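Local coordinates for protein glucose-1-phosphate uridylyltransferase (Sphingomonas elodea, PDB 2UX8) that probably catalyses the formation of UDP-glucose and diphosphate from glucose 1-phosphate and UTP, at residues 169-172 against 173-177; 244-247 against 248-252. One frame throughout, in Å; residues are numbered along the deposited sequence.

Interaction 1 (169-172 against 173-177)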
loop_
_atom_site.group_PDB
_atom_site.type_symbol
_atom_site.label_atom_id
_atom_site.label_comp_id
_atom_site.label_asym_id
_atom_site.label_seq_id
_atom_site.Cartn_x
_atom_site.Cartn_y
_atom_site.Cartn_z
ATOM N N GLU C 169 26.632 -17.353 -21.819
ATOM C CA GLU C 169 26.466 -16.673 -23.090
ATOM C C GLU C 169 27.727 -15.904 -23.483
ATOM O O GLU C 169 28.282 -15.150 -22.680
ATOM C CB GLU C 169 25.272 -15.724 -22.968
ATOM C CG GLU C 169 24.867 -14.973 -24.213
ATOM C CD GLU C 169 23.693 -14.057 -23.936
ATOM O OE1 GLU C 169 22.681 -14.553 -23.386
ATOM O OE2 GLU C 169 23.783 -12.851 -24.260
ATOM N N GLU C 170 28.181 -16.118 -24.718
ATOM C CA GLU C 170 29.365 -15.437 -25.243
ATOM C C GLU C 170 29.057 -13.952 -25.351
ATOM O O GLU C 170 28.048 -13.557 -25.933
ATOM C CB GLU C 170 29.727 -15.983 -26.629
ATOM C CG GLU C 170 30.492 -17.293 -26.621
ATOM C CD GLU C 170 31.899 -17.124 -26.102
ATOM O OE1 GLU C 170 32.641 -16.298 -26.672
ATOM O OE2 GLU C 170 32.266 -17.812 -25.128
ATOM N N VAL C 171 29.932 -13.127 -24.796
ATOM C CA VAL C 171 29.724 -11.691 -24.832
ATOM C C VAL C 171 30.939 -10.984 -25.425
ATOM O O VAL C 171 32.061 -11.475 -25.326
ATOM C CB VAL C 171 29.444 -11.159 -23.405
ATOM C CG1 VAL C 171 30.671 -10.490 -22.829
ATOM C CG2 VAL C 171 28.280 -10.211 -23.432
ATOM N N PRO C 172 30.722 -9.832 -26.075
ATOM C CA PRO C 172 31.825 -9.073 -26.675
ATOM C C PRO C 172 32.913 -8.713 -25.663
ATOM O O PRO C 172 32.657 -8.618 -24.462
ATOM C CB PRO C 172 31.123 -7.848 -27.242
ATOM C CG PRO C 172 29.820 -8.424 -27.695
ATOM C CD PRO C 172 29.424 -9.296 -26.519
ATOM N N ASP C 173 34.128 -8.508 -26.163
ATOM C CA ASP C 173 35.269 -8.177 -25.316
ATOM C C ASP C 173 35.091 -6.931 -24.445
ATOM O O ASP C 173 35.460 -6.938 -23.270
ATOM C CB ASP C 173 36.537 -8.031 -26.170
ATOM C CG ASP C 173 37.029 -9.359 -26.727
ATOM O OD1 ASP C 173 36.499 -10.410 -26.323
ATOM O OD2 ASP C 173 37.953 -9.361 -27.565
ATOM N N ASP C 174 34.532 -5.865 -25.007
ATOM C CA ASP C 174 34.337 -4.636 -24.242
ATOM C C ASP C 174 33.156 -4.730 -23.289
ATOM O O ASP C 174 32.811 -3.759 -22.620
ATOM C CB ASP C 174 34.160 -3.424 -25.175
ATOM C CG ASP C 174 33.968 -3.813 -26.634
ATOM O OD1 ASP C 174 34.573 -4.805 -27.078
ATOM O OD2 ASP C 174 33.230 -3.107 -27.351
ATOM N N GLN C 175 32.564 -5.919 -23.212
ATOM C CA GLN C 175 31.402 -6.168 -22.365
ATOM C C GLN C 175 31.711 -7.017 -21.143
ATOM O O GLN C 175 30.965 -7.016 -20.166
ATOM C CB GLN C 175 30.332 -6.894 -23.174
ATOM C CG GLN C 175 28.991 -6.228 -23.115
ATOM C CD GLN C 175 29.039 -4.858 -23.736
ATOM O OE1 GLN C 175 29.127 -4.723 -24.956
ATOM N NE2 GLN C 175 29.003 -3.828 -22.901
ATOM N N THR C 176 32.809 -7.755 -21.219
ATOM C CA THR C 176 33.218 -8.663 -20.156
ATOM C C THR C 176 33.333 -8.112 -18.733
ATOM O O THR C 176 33.092 -8.836 -17.769
ATOM C CB THR C 176 34.542 -9.346 -20.540
ATOM O OG1 THR C 176 34.314 -10.213 -21.651
ATOM C CG2 THR C 176 35.085 -10.166 -19.398
ATOM N N HIS C 177 33.685 -6.842 -18.591
ATOM C CA HIS C 177 33.839 -6.258 -17.263
ATOM C C HIS C 177 32.510 -6.036 -16.538
ATOM O O HIS C 177 32.496 -5.583 -15.393
ATOM C CB HIS C 177 34.582 -4.926 -17.376
ATOM C CG HIS C 177 33.781 -3.849 -18.039
ATOM N ND1 HIS C 177 33.038 -2.931 -17.327
ATOM C CD2 HIS C 177 33.550 -3.589 -19.349
ATOM C CE1 HIS C 177 32.383 -2.151 -18.170
ATOM N NE2 HIS C 177 32.675 -2.530 -19.402
#

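Interaction 2 (244-247 against 248-252)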
loop_
_atom_site.group_PDB
_atom_site.type_symbol
_atom_site.label_atom_id
_atom_site.label_comp_id
_atom_site.label_asym_id
_atom_site.label_seq_id
_atom_site.Cartn_x
_atom_site.Cartn_y
_atom_site.Cartn_z
ATOM N N GLN C 244 32.207 -20.188 -6.502
ATOM C CA GLN C 244 33.634 -20.423 -6.677
ATOM C C GLN C 244 34.081 -21.561 -5.774
ATOM O O GLN C 244 34.598 -22.585 -6.225
ATOM C CB GLN C 244 34.365 -19.154 -6.251
ATOM C CG GLN C 244 35.020 -18.380 -7.352
ATOM C CD GLN C 244 36.259 -19.067 -7.833
ATOM O OE1 GLN C 244 36.951 -19.707 -7.051
ATOM N NE2 GLN C 244 36.563 -18.932 -9.117
ATOM N N ARG C 245 33.869 -21.357 -4.480
ATOM C CA ARG C 245 34.267 -22.324 -3.472
ATOM C C ARG C 245 33.697 -23.698 -3.683
ATOM O O ARG C 245 33.925 -24.596 -2.881
ATOM C CB ARG C 245 33.893 -21.826 -2.075
ATOM C CG ARG C 245 34.976 -21.009 -1.413
ATOM C CD ARG C 245 35.239 -21.531 -0.029
ATOM N NE ARG C 245 34.662 -20.654 0.974
ATOM C CZ ARG C 245 33.931 -21.079 1.994
ATOM N NH1 ARG C 245 33.687 -22.373 2.136
ATOM N NH2 ARG C 245 33.456 -20.209 2.874
ATOM N N MET C 246 32.946 -23.865 -4.760
ATOM C CA MET C 246 32.371 -25.162 -5.030
ATOM C C MET C 246 32.647 -25.680 -6.412
ATOM O O MET C 246 31.801 -26.315 -7.036
ATOM C CB MET C 246 30.877 -25.160 -4.742
ATOM C CG MET C 246 30.582 -25.019 -3.266
ATOM S SD MET C 246 28.974 -25.616 -2.774
ATOM C CE MET C 246 28.243 -25.949 -4.316
ATOM N N ILE C 247 33.851 -25.400 -6.887
ATOM C CA ILE C 247 34.270 -25.888 -8.186
ATOM C C ILE C 247 34.885 -27.280 -8.026
ATOM O O ILE C 247 34.590 -28.199 -8.783
ATOM C CB ILE C 247 35.346 -24.980 -8.809
ATOM C CG1 ILE C 247 34.832 -23.553 -8.937
ATOM C CG2 ILE C 247 35.719 -25.480 -10.189
ATOM C CD1 ILE C 247 35.902 -22.559 -9.309
ATOM N N GLY C 248 35.735 -27.426 -7.021
ATOM C CA GLY C 248 36.429 -28.678 -6.826
ATOM C C GLY C 248 35.655 -29.862 -6.314
ATOM O O GLY C 248 36.176 -30.959 -6.347
ATOM N N ASP C 249 34.440 -29.705 -5.826
ATOM C CA ASP C 249 33.813 -30.919 -5.363
ATOM C C ASP C 249 32.395 -31.214 -5.790
ATOM O O ASP C 249 31.785 -32.165 -5.315
ATOM C CB ASP C 249 34.010 -31.081 -3.851
ATOM C CG ASP C 249 33.057 -30.280 -3.040
ATOM O OD1 ASP C 249 31.843 -30.458 -3.230
ATOM O OD2 ASP C 249 33.527 -29.494 -2.195
ATOM N N GLN C 250 31.881 -30.425 -6.723
ATOM C CA GLN C 250 30.555 -30.679 -7.253
ATOM C C GLN C 250 30.487 -30.298 -8.723
ATOM O O GLN C 250 31.144 -29.351 -9.166
ATOM C CB GLN C 250 29.491 -29.947 -6.438
ATOM C CG GLN C 250 28.599 -30.915 -5.681
ATOM C CD GLN C 250 27.656 -30.244 -4.701
ATOM O OE1 GLN C 250 26.760 -30.887 -4.157
ATOM N NE2 GLN C 250 27.858 -28.957 -4.463
ATOM N N PRO C 251 29.722 -31.072 -9.510
ATOM C CA PRO C 251 29.537 -30.851 -10.949
ATOM C C PRO C 251 29.067 -29.422 -11.193
ATOM O O PRO C 251 28.005 -29.034 -10.710
ATOM C CB PRO C 251 28.441 -31.850 -11.315
ATOM C CG PRO C 251 28.636 -32.957 -10.343
ATOM C CD PRO C 251 28.968 -32.254 -9.049
ATOM N N PHE C 252 29.844 -28.637 -11.927
ATOM C CA PHE C 252 29.435 -27.275 -12.200
ATOM C C PHE C 252 29.542 -27.003 -13.690
ATOM O O PHE C 252 30.628 -27.022 -14.265
ATOM C CB PHE C 252 30.280 -26.302 -11.385
ATOM C CG PHE C 252 29.571 -25.028 -11.066
ATOM C CD1 PHE C 252 29.865 -24.322 -9.907
ATOM C CD2 PHE C 252 28.610 -24.526 -11.934
ATOM C CE1 PHE C 252 29.210 -23.133 -9.615
ATOM C CE2 PHE C 252 27.951 -23.339 -11.653
ATOM C CZ PHE C 252 28.252 -22.638 -10.488
#

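Interaction 1 (169-172 against 173-177)
Pro172 and Gln175 close a type I beta turn over Asp173 and Asp174, with Gln175 N giving its hydrogen to Pro172 O at 3.0 Å. The N-H...O angle is 147°, and the donor sits well above the carbonyl plane. Thr176 N reaches the same oxygen at 3.4 Å, but that bond is weak. The turn bends the chain sharply just after strand 164-170, in a domain of the GT-A nucleotidyltransferase type. Beside the backbone bond, the side chains meet through carbon. Val171 points toward Gln175, and the two side chains cross at about a right angle. Both Val171 methyls bear on the Gln175 stem: CG1 is 3.6 Å from Gln175 CB, and CG2 is 3.9 Å from the same atom. The Gln175 chain then bends at chi2 (64°), which carries its amide away from the valine. An alanine in place of Val171 removes both methyls, and the Gln175 stem would probably lose its apolar support against the strand end. Val171 also touches Tyr179, which lines the glucose-1-phosphate pocket, and its side chain lies about 9 Å from the bound sugar phosphate. Asn209 ND2 hydrogen-bonds to both Asp173 OD1 and Val171 O and so ties the turn to the residue before Pro172. Thr176 packs on Pro201 and Ala206. Its OG1 stands anti to the carbonyl carbon (chi1 -67°), beside its own backbone N. There OG1 lies 3.8 Å from Val171 CG1.

Interaction 2 (244-247 against 248-252)
The Phe252 ring presents an edge to Met246, with CD1 4.0 Å from Met246 O and the oxygen near the ring plane. This is a van der Waals approach to a backbone carbonyl, not a stack. The other flat group is the Gln250 amide, which lies beside the thioether of Met246. Here Gln250 NE2 is 3.9 Å from Met246 SD. The closer approach of the methionine methyl to this nitrogen is doubtful at the resolution of the model. The two side chains run alongside each other and point the same way. Gln250 is extended beyond CG (chi2 172°), and this takes its amide out to the level of the sulfur. Between these residues the chain bends back through Gly248 and Asp249. Ile247 CA and Gln250 CA are 6.1 Å apart, as in a beta turn, but no hydrogen bond closes it. Ile247 CG2 is anti to its own backbone N and beside the carbonyl carbon. That places it 3.7 Å from Gly248 N, at the start of the bend. No hydrogen bond joins 244-247 to 248-252, so the contact rests on van der Waals packing. The loop links helix 240-244 to strand 252-256 of the large mixed sheet. Met246 packs on Glu221 and Val222 of helix 221-228, and Gln250 on Glu221 as well. Ile247 leans on Leu197 of strand 191-198, while Phe252 lies between that strand, at Val194, and strand 164-170, at Asn164 and Ile166.

Both interactions are local turns, partly buried, beside strands of the same mixed sheet. Strand 164-170 connects them: interaction 1 forms where it ends, while interaction 2 packs on Asn164 at its start. They do not touch, their nearest atoms being about 12 Å apart. Interaction 1 is closed by a backbone hydrogen bond and tied down by Asn209. Interaction 2 has no such bond across it and relies on packing against helix 221-228 and the sheet. Each mixes buried and exposed residues: Val171 and Thr176 are buried in the first, Met246 and Phe252 in the second. Both lie near the glucose-1-phosphate pocket: Val171 touches Tyr179, and the Phe252 side chain is about 6 Å from that of Tyr216.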